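Local structure of S-adenosylmethionine:tRNA ribosyltransferase-isomerase (Thermotoga maritima, 1VKY) at residues S38-H52 and R333-L347. The protein probably transfers and isomerises the ribose moiety of S-adenosylmethionine onto the 7-aminomethyl-7-deazaguanine base of tRNA, giving epoxyqueuosine in the queuosine pathway. Residues are numbered along the deposited sequence; the frame is centred on the assembly and turned at random.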
loop_
_atom_site.group_PDB
_atom_site.type_symbol
_atom_site.label_atom_id
_atom_site.label_comp_id
_atom_site.label_asym_id
_atom_site.label_seq_id
_atom_site.Cartn_x
_atom_site.Cartn_y
_atom_site.Cartn_z
ATOM N N SER B 38 -0.299 7.905 -13.953
ATOM C CA SER B 38 -1.535 8.132 -13.194
ATOM C C SER B 38 -2.291 9.351 -13.781
ATOM O O SER B 38 -1.721 10.132 -14.584
ATOM C CB SER B 38 -1.212 8.296 -11.706
ATOM O OG SER B 38 -0.585 9.544 -11.489
ATOM N N ARG B 39 -3.574 9.485 -13.429
ATOM C CA ARG B 39 -4.366 10.645 -13.835
ATOM C C ARG B 39 -3.952 11.854 -13.004
ATOM O O ARG B 39 -3.428 11.694 -11.904
ATOM C CB ARG B 39 -5.857 10.376 -13.672
ATOM C CG ARG B 39 -6.274 9.209 -14.495
ATOM C CD ARG B 39 -7.749 8.894 -14.437
ATOM N NE ARG B 39 -8.453 9.865 -15.223
ATOM C CZ ARG B 39 -9.737 9.809 -15.517
ATOM N NH1 ARG B 39 -10.489 8.801 -15.085
ATOM N NH2 ARG B 39 -10.265 10.790 -16.250
ATOM N N LEU B 40 -4.091 13.042 -13.591
ATOM C CA LEU B 40 -3.820 14.321 -12.923
ATOM C C LEU B 40 -4.982 15.226 -13.240
ATOM O O LEU B 40 -5.124 15.648 -14.388
ATOM C CB LEU B 40 -2.515 14.964 -13.446
ATOM C CG LEU B 40 -2.095 16.350 -12.922
ATOM C CD1 LEU B 40 -1.745 16.284 -11.451
ATOM C CD2 LEU B 40 -0.946 16.968 -13.685
ATOM N N MET B 41 -5.782 15.551 -12.229
ATOM C CA MET B 41 -6.793 16.587 -12.351
ATOM C C MET B 41 -6.132 17.933 -12.019
ATOM O O MET B 41 -5.498 18.071 -10.998
ATOM C CB MET B 41 -7.952 16.359 -11.377
ATOM C CG MET B 41 -9.121 17.299 -11.620
ATOM S SD MET B 41 -10.566 16.963 -10.604
ATOM C CE MET B 41 -11.117 15.385 -11.205
ATOM N N VAL B 42 -6.336 18.922 -12.887
ATOM C CA VAL B 42 -5.778 20.245 -12.695
ATOM C C VAL B 42 -6.895 21.234 -12.415
ATOM O O VAL B 42 -7.820 21.386 -13.224
ATOM C CB VAL B 42 -4.971 20.689 -13.931
ATOM C CG1 VAL B 42 -4.317 22.020 -13.688
ATOM C CG2 VAL B 42 -3.878 19.643 -14.274
ATOM N N LEU B 43 -6.738 21.946 -11.306
ATOM C CA LEU B 43 -7.645 22.973 -10.836
ATOM C C LEU B 43 -6.991 24.362 -10.936
ATOM O O LEU B 43 -5.925 24.596 -10.392
ATOM C CB LEU B 43 -8.022 22.694 -9.369
ATOM C CG LEU B 43 -9.218 21.746 -9.147
ATOM C CD1 LEU B 43 -9.042 20.454 -9.782
ATOM C CD2 LEU B 43 -9.449 21.587 -7.690
ATOM N N HIS B 44 -7.658 25.259 -11.658
ATOM C CA HIS B 44 -7.200 26.627 -11.846
ATOM C C HIS B 44 -8.096 27.511 -10.985
ATOM O O HIS B 44 -9.244 27.782 -11.339
ATOM C CB HIS B 44 -7.313 27.026 -13.320
ATOM C CG HIS B 44 -6.502 26.182 -14.258
ATOM N ND1 HIS B 44 -5.236 26.532 -14.664
ATOM C CD2 HIS B 44 -6.790 25.018 -14.893
ATOM C CE1 HIS B 44 -4.775 25.623 -15.507
ATOM N NE2 HIS B 44 -5.702 24.700 -15.671
ATOM N N ARG B 45 -7.589 27.954 -9.851
ATOM C CA ARG B 45 -8.489 28.564 -8.858
ATOM C C ARG B 45 -9.152 29.839 -9.298
ATOM O O ARG B 45 -10.331 30.001 -9.070
ATOM C CB ARG B 45 -7.774 28.826 -7.543
ATOM C CG ARG B 45 -7.376 27.571 -6.775
ATOM C CD ARG B 45 -6.436 27.900 -5.647
ATOM N NE ARG B 45 -5.102 28.284 -6.097
ATOM C CZ ARG B 45 -4.152 28.677 -5.266
ATOM N NH1 ARG B 45 -2.964 28.995 -5.724
ATOM N NH2 ARG B 45 -4.392 28.753 -3.969
ATOM N N LYS B 46 -8.412 30.751 -9.908
ATOM C CA LYS B 46 -8.983 32.048 -10.277
ATOM C C LYS B 46 -10.007 31.968 -11.416
ATOM O O LYS B 46 -11.017 32.677 -11.423
ATOM C CB LYS B 46 -7.881 33.024 -10.643
ATOM C CG LYS B 46 -6.949 33.400 -9.466
ATOM C CD LYS B 46 -5.598 33.899 -10.012
ATOM C CE LYS B 46 -5.095 35.193 -9.336
ATOM N NZ LYS B 46 -4.011 34.975 -8.329
ATOM N N THR B 47 -9.753 31.106 -12.385
ATOM C CA THR B 47 -10.661 30.969 -13.504
ATOM C C THR B 47 -11.706 29.904 -13.249
ATOM O O THR B 47 -12.677 29.857 -13.961
ATOM C CB THR B 47 -9.899 30.613 -14.777
ATOM O OG1 THR B 47 -9.245 29.365 -14.598
ATOM C CG2 THR B 47 -8.787 31.600 -15.038
ATOM N N GLN B 48 -11.487 29.056 -12.246
ATOM C CA GLN B 48 -12.365 27.921 -11.907
ATOM C C GLN B 48 -12.390 26.825 -12.972
ATOM O O GLN B 48 -13.280 25.972 -13.012
ATOM C CB GLN B 48 -13.788 28.379 -11.579
ATOM C CG GLN B 48 -13.846 29.416 -10.461
ATOM C CD GLN B 48 -13.857 28.768 -9.097
ATOM O OE1 GLN B 48 -14.876 28.241 -8.673
ATOM N NE2 GLN B 48 -12.726 28.787 -8.420
ATOM N N ARG B 49 -11.360 26.798 -13.799
ATOM C CA ARG B 49 -11.247 25.775 -14.801
ATOM C C ARG B 49 -10.700 24.471 -14.203
ATOM O O ARG B 49 -9.771 24.469 -13.385
ATOM C CB ARG B 49 -10.330 26.256 -15.905
ATOM C CG ARG B 49 -10.239 25.288 -17.041
ATOM C CD ARG B 49 -9.153 25.675 -18.073
ATOM N NE ARG B 49 -9.192 24.687 -19.142
ATOM C CZ ARG B 49 -8.222 24.439 -20.010
ATOM N NH1 ARG B 49 -7.089 25.131 -19.996
ATOM N NH2 ARG B 49 -8.414 23.492 -20.913
ATOM N N ILE B 50 -11.329 23.364 -14.598
ATOM C CA ILE B 50 -10.874 22.021 -14.231
ATOM C C ILE B 50 -10.471 21.268 -15.508
ATOM O O ILE B 50 -11.220 21.265 -16.507
ATOM C CB ILE B 50 -11.980 21.253 -13.462
ATOM C CG1 ILE B 50 -12.411 22.028 -12.212
ATOM C CG2 ILE B 50 -11.507 19.880 -13.019
ATOM C CD1 ILE B 50 -13.519 21.326 -11.419
ATOM N N GLU B 51 -9.312 20.622 -15.475
ATOM C CA GLU B 51 -8.863 19.775 -16.582
ATOM C C GLU B 51 -8.503 18.384 -16.136
ATOM O O GLU B 51 -8.127 18.138 -14.981
ATOM C CB GLU B 51 -7.611 20.327 -17.250
ATOM C CG GLU B 51 -7.667 21.747 -17.739
ATOM C CD GLU B 51 -6.354 22.106 -18.394
ATOM O OE1 GLU B 51 -5.516 22.811 -17.790
ATOM O OE2 GLU B 51 -6.159 21.612 -19.492
ATOM N N HIS B 52 -8.585 17.461 -17.089
ATOM C CA HIS B 52 -8.324 16.047 -16.815
ATOM C C HIS B 52 -7.148 15.579 -17.673
ATOM O O HIS B 52 -7.285 15.435 -18.869
ATOM C CB HIS B 52 -9.594 15.264 -17.120
ATOM C CG HIS B 52 -10.761 15.762 -16.340
ATOM N ND1 HIS B 52 -10.956 15.441 -15.018
ATOM C CD2 HIS B 52 -11.736 16.640 -16.665
ATOM C CE1 HIS B 52 -12.034 16.062 -14.573
ATOM N NE2 HIS B 52 -12.523 16.800 -15.553
ATOM N N ARG B 333 -15.904 10.452 -12.948
ATOM C CA ARG B 333 -14.987 9.955 -13.965
ATOM C C ARG B 333 -14.143 8.774 -13.549
ATOM O O ARG B 333 -13.270 8.341 -14.314
ATOM C CB ARG B 333 -14.052 11.092 -14.396
ATOM C CG ARG B 333 -14.774 12.146 -15.143
ATOM C CD ARG B 333 -13.909 13.329 -15.460
ATOM N NE ARG B 333 -14.629 14.356 -16.227
ATOM C CZ ARG B 333 -14.397 14.639 -17.502
ATOM N NH1 ARG B 333 -13.503 13.939 -18.214
ATOM N NH2 ARG B 333 -15.073 15.624 -18.079
ATOM N N ARG B 334 -14.350 8.280 -12.327
ATOM C CA ARG B 334 -13.747 7.029 -11.872
ATOM C C ARG B 334 -12.245 7.187 -11.644
ATOM O O ARG B 334 -11.444 6.270 -11.870
ATOM C CB ARG B 334 -14.085 5.882 -12.864
ATOM C CG ARG B 334 -15.588 5.731 -13.190
ATOM C CD ARG B 334 -16.453 5.249 -12.046
ATOM N NE ARG B 334 -16.097 3.895 -11.634
ATOM C CZ ARG B 334 -16.573 3.266 -10.551
ATOM N NH1 ARG B 334 -17.448 3.843 -9.735
ATOM N NH2 ARG B 334 -16.159 2.044 -10.277
ATOM N N TYR B 335 -11.833 8.354 -11.153
ATOM C CA TYR B 335 -10.448 8.498 -10.708
ATOM C C TYR B 335 -10.212 7.502 -9.575
ATOM O O TYR B 335 -11.156 7.105 -8.854
ATOM C CB TYR B 335 -10.169 9.919 -10.160
ATOM C CG TYR B 335 -9.834 10.957 -11.196
ATOM C CD1 TYR B 335 -10.765 11.351 -12.146
ATOM C CD2 TYR B 335 -8.564 11.565 -11.222
ATOM C CE1 TYR B 335 -10.450 12.346 -13.108
ATOM C CE2 TYR B 335 -8.248 12.555 -12.163
ATOM C CZ TYR B 335 -9.187 12.936 -13.111
ATOM O OH TYR B 335 -8.825 13.942 -14.029
ATOM N N ARG B 336 -8.950 7.202 -9.343
ATOM C CA ARG B 336 -8.561 6.419 -8.188
ATOM C C ARG B 336 -8.060 7.308 -7.056
ATOM O O ARG B 336 -7.349 8.316 -7.299
ATOM C CB ARG B 336 -7.485 5.432 -8.569
ATOM C CG ARG B 336 -7.892 4.415 -9.645
ATOM C CD ARG B 336 -6.688 3.655 -10.195
ATOM N NE ARG B 336 -5.596 4.591 -10.483
ATOM C CZ ARG B 336 -4.371 4.591 -9.940
ATOM N NH1 ARG B 336 -3.980 3.649 -9.055
ATOM N NH2 ARG B 336 -3.517 5.563 -10.312
ATOM N N PHE B 337 -8.420 6.906 -5.833
ATOM C CA PHE B 337 -8.271 7.711 -4.631
ATOM C C PHE B 337 -7.290 7.109 -3.638
ATOM O O PHE B 337 -6.946 5.926 -3.686
ATOM C CB PHE B 337 -9.619 7.875 -3.947
ATOM C CG PHE B 337 -10.558 8.779 -4.675
ATOM C CD1 PHE B 337 -11.081 8.418 -5.888
ATOM C CD2 PHE B 337 -10.982 9.948 -4.097
ATOM C CE1 PHE B 337 -11.949 9.233 -6.544
ATOM C CE2 PHE B 337 -11.864 10.785 -4.766
ATOM C CZ PHE B 337 -12.334 10.427 -5.980
ATOM N N PHE B 338 -6.843 7.966 -2.740
ATOM C CA PHE B 338 -5.983 7.611 -1.632
ATOM C C PHE B 338 -4.560 7.426 -2.088
ATOM O O PHE B 338 -4.170 7.904 -3.151
ATOM C CB PHE B 338 -6.606 6.421 -0.839
ATOM C CG PHE B 338 -6.162 6.306 0.576
ATOM C CD1 PHE B 338 -6.185 7.394 1.423
ATOM C CD2 PHE B 338 -5.686 5.103 1.063
ATOM C CE1 PHE B 338 -5.770 7.269 2.726
ATOM C CE2 PHE B 338 -5.277 4.983 2.377
ATOM C CZ PHE B 338 -5.322 6.047 3.200
ATOM N N SER B 339 -3.746 6.858 -1.203
ATOM C CA SER B 339 -2.307 6.850 -1.324
ATOM C C SER B 339 -1.686 6.305 -2.617
ATOM O O SER B 339 -0.568 6.730 -2.980
ATOM C CB SER B 339 -1.734 6.092 -0.107
ATOM O OG SER B 339 -2.070 6.809 1.096
ATOM N N PHE B 340 -2.346 5.353 -3.278
ATOM C CA PHE B 340 -1.807 4.726 -4.490
ATOM C C PHE B 340 -2.597 5.117 -5.710
ATOM O O PHE B 340 -2.354 4.577 -6.808
ATOM C CB PHE B 340 -1.761 3.188 -4.339
ATOM C CG PHE B 340 -0.991 2.776 -3.135
ATOM C CD1 PHE B 340 -1.643 2.379 -1.980
ATOM C CD2 PHE B 340 0.387 2.987 -3.095
ATOM C CE1 PHE B 340 -0.928 2.110 -0.818
ATOM C CE2 PHE B 340 1.117 2.708 -1.952
ATOM C CZ PHE B 340 0.455 2.270 -0.801
ATOM N N GLY B 341 -3.478 6.109 -5.531
ATOM C CA GLY B 341 -4.353 6.614 -6.591
ATOM C C GLY B 341 -3.784 7.742 -7.412
ATOM O O GLY B 341 -2.578 7.905 -7.541
ATOM N N ASP B 342 -4.689 8.539 -7.949
ATOM C CA ASP B 342 -4.339 9.562 -8.888
ATOM C C ASP B 342 -3.930 10.856 -8.130
ATOM O O ASP B 342 -3.893 10.883 -6.892
ATOM C CB ASP B 342 -5.522 9.813 -9.827
ATOM C CG ASP B 342 -5.795 8.631 -10.711
ATOM O OD1 ASP B 342 -4.822 8.062 -11.231
ATOM O OD2 ASP B 342 -6.943 8.225 -10.937
ATOM N N ALA B 343 -3.615 11.893 -8.889
ATOM C CA ALA B 343 -3.169 13.174 -8.337
ATOM C C ALA B 343 -4.007 14.377 -8.803
ATOM O O ALA B 343 -4.696 14.328 -9.816
ATOM C CB ALA B 343 -1.758 13.418 -8.701
ATOM N N MET B 344 -3.891 15.459 -8.026
ATOM C CA MET B 344 -4.484 16.777 -8.303
ATOM C C MET B 344 -3.368 17.833 -8.237
ATOM O O MET B 344 -2.524 17.788 -7.322
ATOM C CB MET B 344 -5.528 17.062 -7.229
ATOM C CG MET B 344 -6.192 18.393 -7.315
ATOM S SD MET B 344 -7.430 18.569 -6.020
ATOM C CE MET B 344 -8.863 17.717 -6.770
ATOM N N LEU B 345 -3.350 18.723 -9.234
ATOM C CA LEU B 345 -2.546 19.962 -9.253
ATOM C C LEU B 345 -3.505 21.136 -9.120
ATOM O O LEU B 345 -4.431 21.297 -9.942
ATOM C CB LEU B 345 -1.789 20.123 -10.576
ATOM C CG LEU B 345 -1.026 21.426 -10.843
ATOM C CD1 LEU B 345 0.036 21.702 -9.779
ATOM C CD2 LEU B 345 -0.403 21.443 -12.242
ATOM N N ILE B 346 -3.298 21.923 -8.073
ATOM C CA ILE B 346 -4.054 23.120 -7.841
ATOM C C ILE B 346 -3.140 24.289 -8.069
ATOM O O ILE B 346 -2.143 24.426 -7.372
ATOM C CB ILE B 346 -4.621 23.167 -6.444
ATOM C CG1 ILE B 346 -5.428 21.899 -6.161
ATOM C CG2 ILE B 346 -5.521 24.428 -6.321
ATOM C CD1 ILE B 346 -5.405 21.485 -4.793
ATOM N N LEU B 347 -3.494 25.102 -9.072
ATOM C CA LEU B 347 -2.755 26.346 -9.442
ATOM C C LEU B 347 -3.493 27.620 -8.975
ATOM O O LEU B 347 -2.856 28.612 -8.586
ATOM C CB LEU B 347 -2.635 26.429 -10.951
ATOM C CG LEU B 347 -1.806 25.312 -11.586
ATOM C CD1 LEU B 347 -1.997 25.311 -13.050
ATOM C CD2 LEU B 347 -0.344 25.490 -11.227
ATOM O OXT LEU B 347 -4.735 27.699 -8.962
HETATM O O HOH W 1 -7.491 12.756 -15.864
#
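A bend at chi3 (75°) turns the end of the Arg39 side chain so that its guanidinium lies flat on Tyr335, the planes 18° apart. CZ of Arg39 sits 4.0 Å from the centroid of the Tyr335 ring in a cation-pi contact. NH1 of the same arginine reaches Arg333 O at 2.9 Å, coming from above the carbonyl plane. On the opposite face of the tyrosine lies the CE methyl of Met41, carried there by a chain that stays extended through chi1 (-171°) and chi2 and turns only at chi3; this CH-pi contact brings Met41 CE to 3.6 Å from Tyr335 CE1, so the ring is sandwiched between a cation and a methyl group. At the rim, Tyr335 OH shares a hydrogen bond of 2.8 Å with His52 ND1, and a water links this hydroxyl to Arg39 NE. The guanidinium of Arg333 in turn lies flat on His52; Glu329 forms a salt bridge with Arg333 NE.

Between these stacks and the C-terminus, strands 39-44 and 343-346 run parallel in the mixed sheet, joining the hairpin 39-54 near the N-terminus to the last strand of the chain. Odd-numbered residues supply the backbone ladder, from Ala343 N to Arg39 O up to Leu347 N to Leu43 O. Leu40, Val42 and Leu345 line one face; Met41, Leu43, Met344 and Ile346 line the other, which helices 309-318 and 320-332 help to cover. Before the ladder, Asp342 OD1 accepts hydrogen bonds from Arg39 N (2.9 Å) and, within a salt bridge, from Arg336 NH2 (3.0 Å), on opposite faces of its carboxylate. Beyond the far end, Arg45 turns NE and NH1 to the terminal carboxylate of Leu347, NE forming a salt bridge with OXT and NH1 a hydrogen bond to O, each at 2.9 Å.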